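Local coordinates for protein CdnC (Chryseobacterium gregarium DSM 19109, PDB 7MGV) that binds ADP and probably uses ATP to close omega-ester macrocycles in the core of a ribosomally made precursor peptide, as a graspetide ATP-grasp ligase, at residues 73-78 with 84-89; 127-132 with 136-141. All coordinates share one frame; numbering follows the deposited sequence.

Contact 1 (73-78 with 84-89); sequences WTTTLE and NSLEDI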
# COMPACT_ATOMS: atom_id res chain seq x y z
N TRP A 73 1.26 -3.24 -26.32
CA TRP A 73 0.89 -2.29 -25.28
C TRP A 73 1.27 -0.88 -25.69
O TRP A 73 2.34 -0.66 -26.27
CB TRP A 73 1.59 -2.65 -23.96
CG TRP A 73 1.07 -3.89 -23.32
CD1 TRP A 73 1.55 -5.16 -23.48
CD2 TRP A 73 -0.03 -3.99 -22.41
NE1 TRP A 73 0.82 -6.04 -22.72
CE2 TRP A 73 -0.16 -5.35 -22.06
CE3 TRP A 73 -0.92 -3.06 -21.86
CZ2 TRP A 73 -1.15 -5.80 -21.18
CZ3 TRP A 73 -1.89 -3.51 -20.99
CH2 TRP A 73 -2.00 -4.87 -20.66
N THR A 74 0.40 0.08 -25.39
CA THR A 74 0.68 1.47 -25.69
C THR A 74 0.10 2.36 -24.59
O THR A 74 -1.07 2.21 -24.23
CB THR A 74 0.11 1.86 -27.07
OG1 THR A 74 0.49 3.20 -27.39
CG2 THR A 74 -1.41 1.69 -27.14
N THR A 75 0.92 3.25 -24.05
CA THR A 75 0.51 4.16 -22.99
C THR A 75 0.80 5.59 -23.42
O THR A 75 1.96 5.93 -23.68
CB THR A 75 1.23 3.84 -21.67
OG1 THR A 75 1.07 2.45 -21.35
CG2 THR A 75 0.66 4.68 -20.54
N THR A 76 -0.24 6.41 -23.49
CA THR A 76 -0.09 7.80 -23.92
C THR A 76 -0.65 8.75 -22.87
O THR A 76 -1.67 8.47 -22.23
CB THR A 76 -0.76 8.06 -25.28
OG1 THR A 76 -2.16 8.33 -25.08
CG2 THR A 76 -0.60 6.87 -26.21
N LEU A 77 0.04 9.88 -22.72
CA LEU A 77 -0.26 10.91 -21.73
C LEU A 77 -0.39 12.25 -22.45
O LEU A 77 0.52 12.66 -23.19
CB LEU A 77 0.84 10.98 -20.68
CG LEU A 77 1.01 12.25 -19.86
CD1 LEU A 77 -0.17 12.52 -18.91
CD2 LEU A 77 2.32 12.21 -19.09
N GLU A 78 -1.51 12.93 -22.24
CA GLU A 78 -1.81 14.21 -22.88
C GLU A 78 -1.88 15.29 -21.81
O GLU A 78 -2.74 15.24 -20.92
CB GLU A 78 -3.10 14.13 -23.69
CG GLU A 78 -3.14 12.94 -24.65
CD GLU A 78 -3.87 13.26 -25.94
OE1 GLU A 78 -3.82 12.43 -26.87
OE2 GLU A 78 -4.49 14.34 -26.02
N ASN A 84 2.75 12.82 -25.07
CA ASN A 84 3.83 11.85 -25.04
C ASN A 84 3.26 10.43 -25.02
O ASN A 84 2.09 10.21 -24.71
CB ASN A 84 4.74 12.07 -23.82
CG ASN A 84 5.24 13.49 -23.72
OD1 ASN A 84 4.62 14.34 -23.07
ND2 ASN A 84 6.38 13.77 -24.34
N SER A 85 4.12 9.48 -25.37
CA SER A 85 3.84 8.06 -25.20
C SER A 85 4.79 7.49 -24.15
O SER A 85 5.99 7.80 -24.17
CB SER A 85 3.98 7.30 -26.53
OG SER A 85 5.23 6.64 -26.61
N LEU A 86 4.26 6.69 -23.24
CA LEU A 86 5.00 6.30 -22.04
C LEU A 86 5.39 4.83 -21.99
O LEU A 86 6.16 4.45 -21.11
CB LEU A 86 4.20 6.64 -20.78
CG LEU A 86 3.69 8.08 -20.67
CD1 LEU A 86 2.79 8.22 -19.46
CD2 LEU A 86 4.86 9.05 -20.60
N GLU A 87 4.87 3.98 -22.88
CA GLU A 87 5.17 2.56 -22.83
C GLU A 87 6.64 2.25 -23.09
O GLU A 87 7.05 1.10 -22.90
CB GLU A 87 4.30 1.79 -23.82
CG GLU A 87 4.70 1.98 -25.28
CD GLU A 87 4.28 3.32 -25.84
OE1 GLU A 87 5.14 4.05 -26.36
OE2 GLU A 87 3.07 3.64 -25.77
N ASP A 88 7.43 3.24 -23.51
CA ASP A 88 8.84 3.04 -23.81
C ASP A 88 9.74 3.94 -22.97
O ASP A 88 10.85 4.28 -23.39
CB ASP A 88 9.11 3.26 -25.30
CG ASP A 88 8.73 4.65 -25.76
OD1 ASP A 88 7.86 5.28 -25.10
OD2 ASP A 88 9.29 5.12 -26.77
N ILE A 89 9.27 4.35 -21.79
CA ILE A 89 10.10 5.15 -20.91
C ILE A 89 11.28 4.32 -20.41
O ILE A 89 11.17 3.10 -20.24
CB ILE A 89 9.29 5.71 -19.73
CG1 ILE A 89 8.59 4.58 -18.97
CG2 ILE A 89 8.28 6.75 -20.21
CD1 ILE A 89 8.04 5.00 -17.62

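Contact 2 (127-132 with 136-141); sequences FLESID and LGKPSV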
# COMPACT_ATOMS: atom_id res chain seq x y z
N PHE A 127 -1.35 2.06 -12.86
CA PHE A 127 -0.41 2.38 -13.93
C PHE A 127 1.01 2.48 -13.38
O PHE A 127 1.95 1.90 -13.93
CB PHE A 127 -0.80 3.67 -14.63
CG PHE A 127 0.32 4.27 -15.44
CD1 PHE A 127 0.86 3.57 -16.51
CD2 PHE A 127 0.85 5.51 -15.13
CE1 PHE A 127 1.90 4.10 -17.26
CE2 PHE A 127 1.89 6.04 -15.87
CZ PHE A 127 2.41 5.34 -16.94
N LEU A 128 1.18 3.23 -12.28
CA LEU A 128 2.52 3.42 -11.72
C LEU A 128 3.14 2.10 -11.27
O LEU A 128 4.35 1.91 -11.38
CB LEU A 128 2.46 4.41 -10.56
CG LEU A 128 2.12 5.85 -10.96
CD1 LEU A 128 2.02 6.76 -9.75
CD2 LEU A 128 3.16 6.38 -11.95
N GLU A 129 2.32 1.17 -10.77
CA GLU A 129 2.82 -0.16 -10.43
C GLU A 129 3.20 -0.94 -11.68
O GLU A 129 4.23 -1.63 -11.70
CB GLU A 129 1.77 -0.93 -9.63
CG GLU A 129 1.71 -0.58 -8.16
CD GLU A 129 2.88 -1.13 -7.38
OE1 GLU A 129 3.42 -2.19 -7.78
OE2 GLU A 129 3.27 -0.50 -6.38
N SER A 130 2.39 -0.83 -12.74
CA SER A 130 2.58 -1.65 -13.93
C SER A 130 3.87 -1.34 -14.68
O SER A 130 4.32 -2.17 -15.47
CB SER A 130 1.39 -1.48 -14.87
OG SER A 130 1.38 -0.18 -15.44
N ILE A 131 4.45 -0.16 -14.46
CA ILE A 131 5.69 0.20 -15.15
C ILE A 131 6.77 -0.81 -14.81
O ILE A 131 7.13 -0.99 -13.63
CB ILE A 131 6.11 1.62 -14.78
CG1 ILE A 131 5.08 2.64 -15.29
CG2 ILE A 131 7.49 1.93 -15.35
CD1 ILE A 131 5.39 4.07 -14.89
N ASP A 132 7.29 -1.50 -15.83
CA ASP A 132 8.34 -2.49 -15.62
C ASP A 132 9.74 -1.93 -15.84
O ASP A 132 10.72 -2.62 -15.53
CB ASP A 132 8.12 -3.70 -16.54
CG ASP A 132 8.09 -3.34 -18.01
OD1 ASP A 132 8.14 -2.13 -18.33
OD2 ASP A 132 8.02 -4.27 -18.84
N LEU A 136 12.15 4.62 -9.42
CA LEU A 136 12.57 5.24 -8.16
C LEU A 136 11.29 5.65 -7.43
O LEU A 136 10.82 6.78 -7.51
CB LEU A 136 13.49 6.43 -8.42
CG LEU A 136 14.16 7.02 -7.18
CD1 LEU A 136 14.84 5.95 -6.35
CD2 LEU A 136 15.14 8.11 -7.57
N GLY A 137 10.73 4.69 -6.71
CA GLY A 137 9.46 4.90 -6.03
C GLY A 137 8.32 4.18 -6.71
O GLY A 137 8.18 4.24 -7.94
N LYS A 138 7.50 3.48 -5.93
CA LYS A 138 6.32 2.79 -6.43
C LYS A 138 5.30 2.70 -5.31
O LYS A 138 5.68 2.69 -4.13
CB LYS A 138 6.67 1.39 -6.96
CG LYS A 138 6.78 1.32 -8.48
CD LYS A 138 7.08 -0.08 -8.97
CE LYS A 138 7.12 -0.13 -10.49
NZ LYS A 138 7.35 -1.50 -11.01
N PRO A 139 4.00 2.66 -5.63
CA PRO A 139 2.98 2.70 -4.57
C PRO A 139 3.12 1.59 -3.54
O PRO A 139 3.00 1.86 -2.34
CB PRO A 139 1.67 2.59 -5.35
CG PRO A 139 1.99 3.13 -6.70
CD PRO A 139 3.40 2.72 -6.98
N SER A 140 3.36 0.35 -3.97
CA SER A 140 3.49 -0.74 -3.00
C SER A 140 4.72 -0.57 -2.13
O SER A 140 4.70 -0.90 -0.94
CB SER A 140 3.52 -2.08 -3.72
OG SER A 140 4.68 -2.19 -4.53
N VAL A 141 5.80 -0.04 -2.70
CA VAL A 141 7.01 0.20 -1.92
C VAL A 141 6.78 1.28 -0.87
O VAL A 141 7.17 1.14 0.30
CB VAL A 141 8.19 0.55 -2.85
CG1 VAL A 141 9.42 0.88 -2.04
CG2 VAL A 141 8.46 -0.59 -3.81
O HOH W 1 5.56 -3.70 -9.18

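Contact 1 (73-78 with 84-89)
Glu87 meets strand 72-78 with one carboxylate oxygen. OE2 accepts the backbone N-H of Thr75 at 2.8 Å, on the anti side of the carboxylate. The hydroxyl of Thr74 donates to the same OE2 from OG1, 3.1 Å away and well above the carboxylate plane. The two donors reach OE2 from opposite faces of that plane. The other oxygen, OE1, takes the hydroxyl of Ser85 on its syn side, with OG to OE1 2.6 Å. Three donors therefore hold the carboxylate and fix its rotation. A glutamine here would probably leave one of these donors without its acceptor, since an NH2 would replace a carboxylate oxygen.

The backbones pair as an antiparallel beta hairpin of strands 72-78 and 83-85. Leu77 and Asn84 form a hydrogen-bonded pair: Leu77 N to Asn84 O and Asn84 N to Leu77 O are both 2.9 Å and nearly straight. Thr76 faces Ser85 in the next, non-hydrogen-bonded pair. Thr75 O then accepts the N-H of Leu86, where the chain leaves the strand. A type I turn from Leu86 to Ile89 follows, and Glu87 folds back from it to the Thr75 N-H. Its chain is bent at chi2 (-77°), which brings the carboxylate back alongside the edge of strand 72-78.

Leu86 lies on the buried side. Its CD1 packs on Leu77 CB at 3.6 Å, and its CB lies 4.1 Å from Thr75 CG2. Ile51 of strand 48-54 also touches Leu86. The Thr75 hydroxyl bonds to Thr66 on strand 63-69, the other neighbour of strand 72-78. Toward the start of strand 72-78, Trp73 NE1 bonds to Asp156 of the second subunit.

Contact 2 (127-132 with 136-141)
Glu129 and Lys138 bring the two backbones nearest, with their CA atoms 6.1 Å apart. Helix 110-130 is ending here, and Ile131 is the first residue to leave helical angles. Lys138 sits at the N-cap position of helix 139-145. The end of one helix thus faces the start of the next.

The Lys138 chain is extended beyond CG and runs past the carbonyl of Leu128. Its NZ donates to Ile131 O at 2.7 Å, nearly in line with that C=O. It also donates to Glu129 O, 3.2 Å away and tilted from the carbonyl plane. The lysine thus takes up carbonyl groups at and just past the C-terminal end of helix 110-130, where a positive charge is probably favoured.

Within the pre-ATP-grasp region, strand 134-136 of the parallel sheet lies between the two helices in sequence. Glu129 bonds in the opposite sense, from helix 110-130 to helix 139-145. Its OE2 accepts Ser140 N at 2.6 Å, close to the C-O axis. This N-H belongs to the first turn of helix 139-145, whose positive end probably favours the carboxylate. A bend at chi2 (-73°) carries the acid over Pro139, whose CD is 3.9 Å from Glu129 CG.

Pro139 CD also meets Leu128 CB at 4.1 Å, and Tyr94 of strand 91-94 touches both residues. A water bonded to Glu129 OE1 joins it weakly to Lys138 NZ.

Both contacts lie in the pre-ATP-grasp region, with centres about 15 Å apart, and both are partly buried. Contact 1 is farther from the middle of the chain: its centre lies about 27 Å from the centre of the chain. The centre of contact 2 lies about 16 Å from the centre of the chain. Contact 1 pairs neighbouring strands of one sheet through backbone hydrogen bonds, with an acid at the turn. Contact 2 joins two helix ends, and its bonds run from charged side chains to backbone atoms. Apolar packing connects them: Phe127 CE1 lies 3.6 Å from Thr75 CG2, and Ile131 CG2 lies 3.9 Å from Ile89 CD1. Each also reaches the second subunit, where Lys153 meets Trp73 and Ser130.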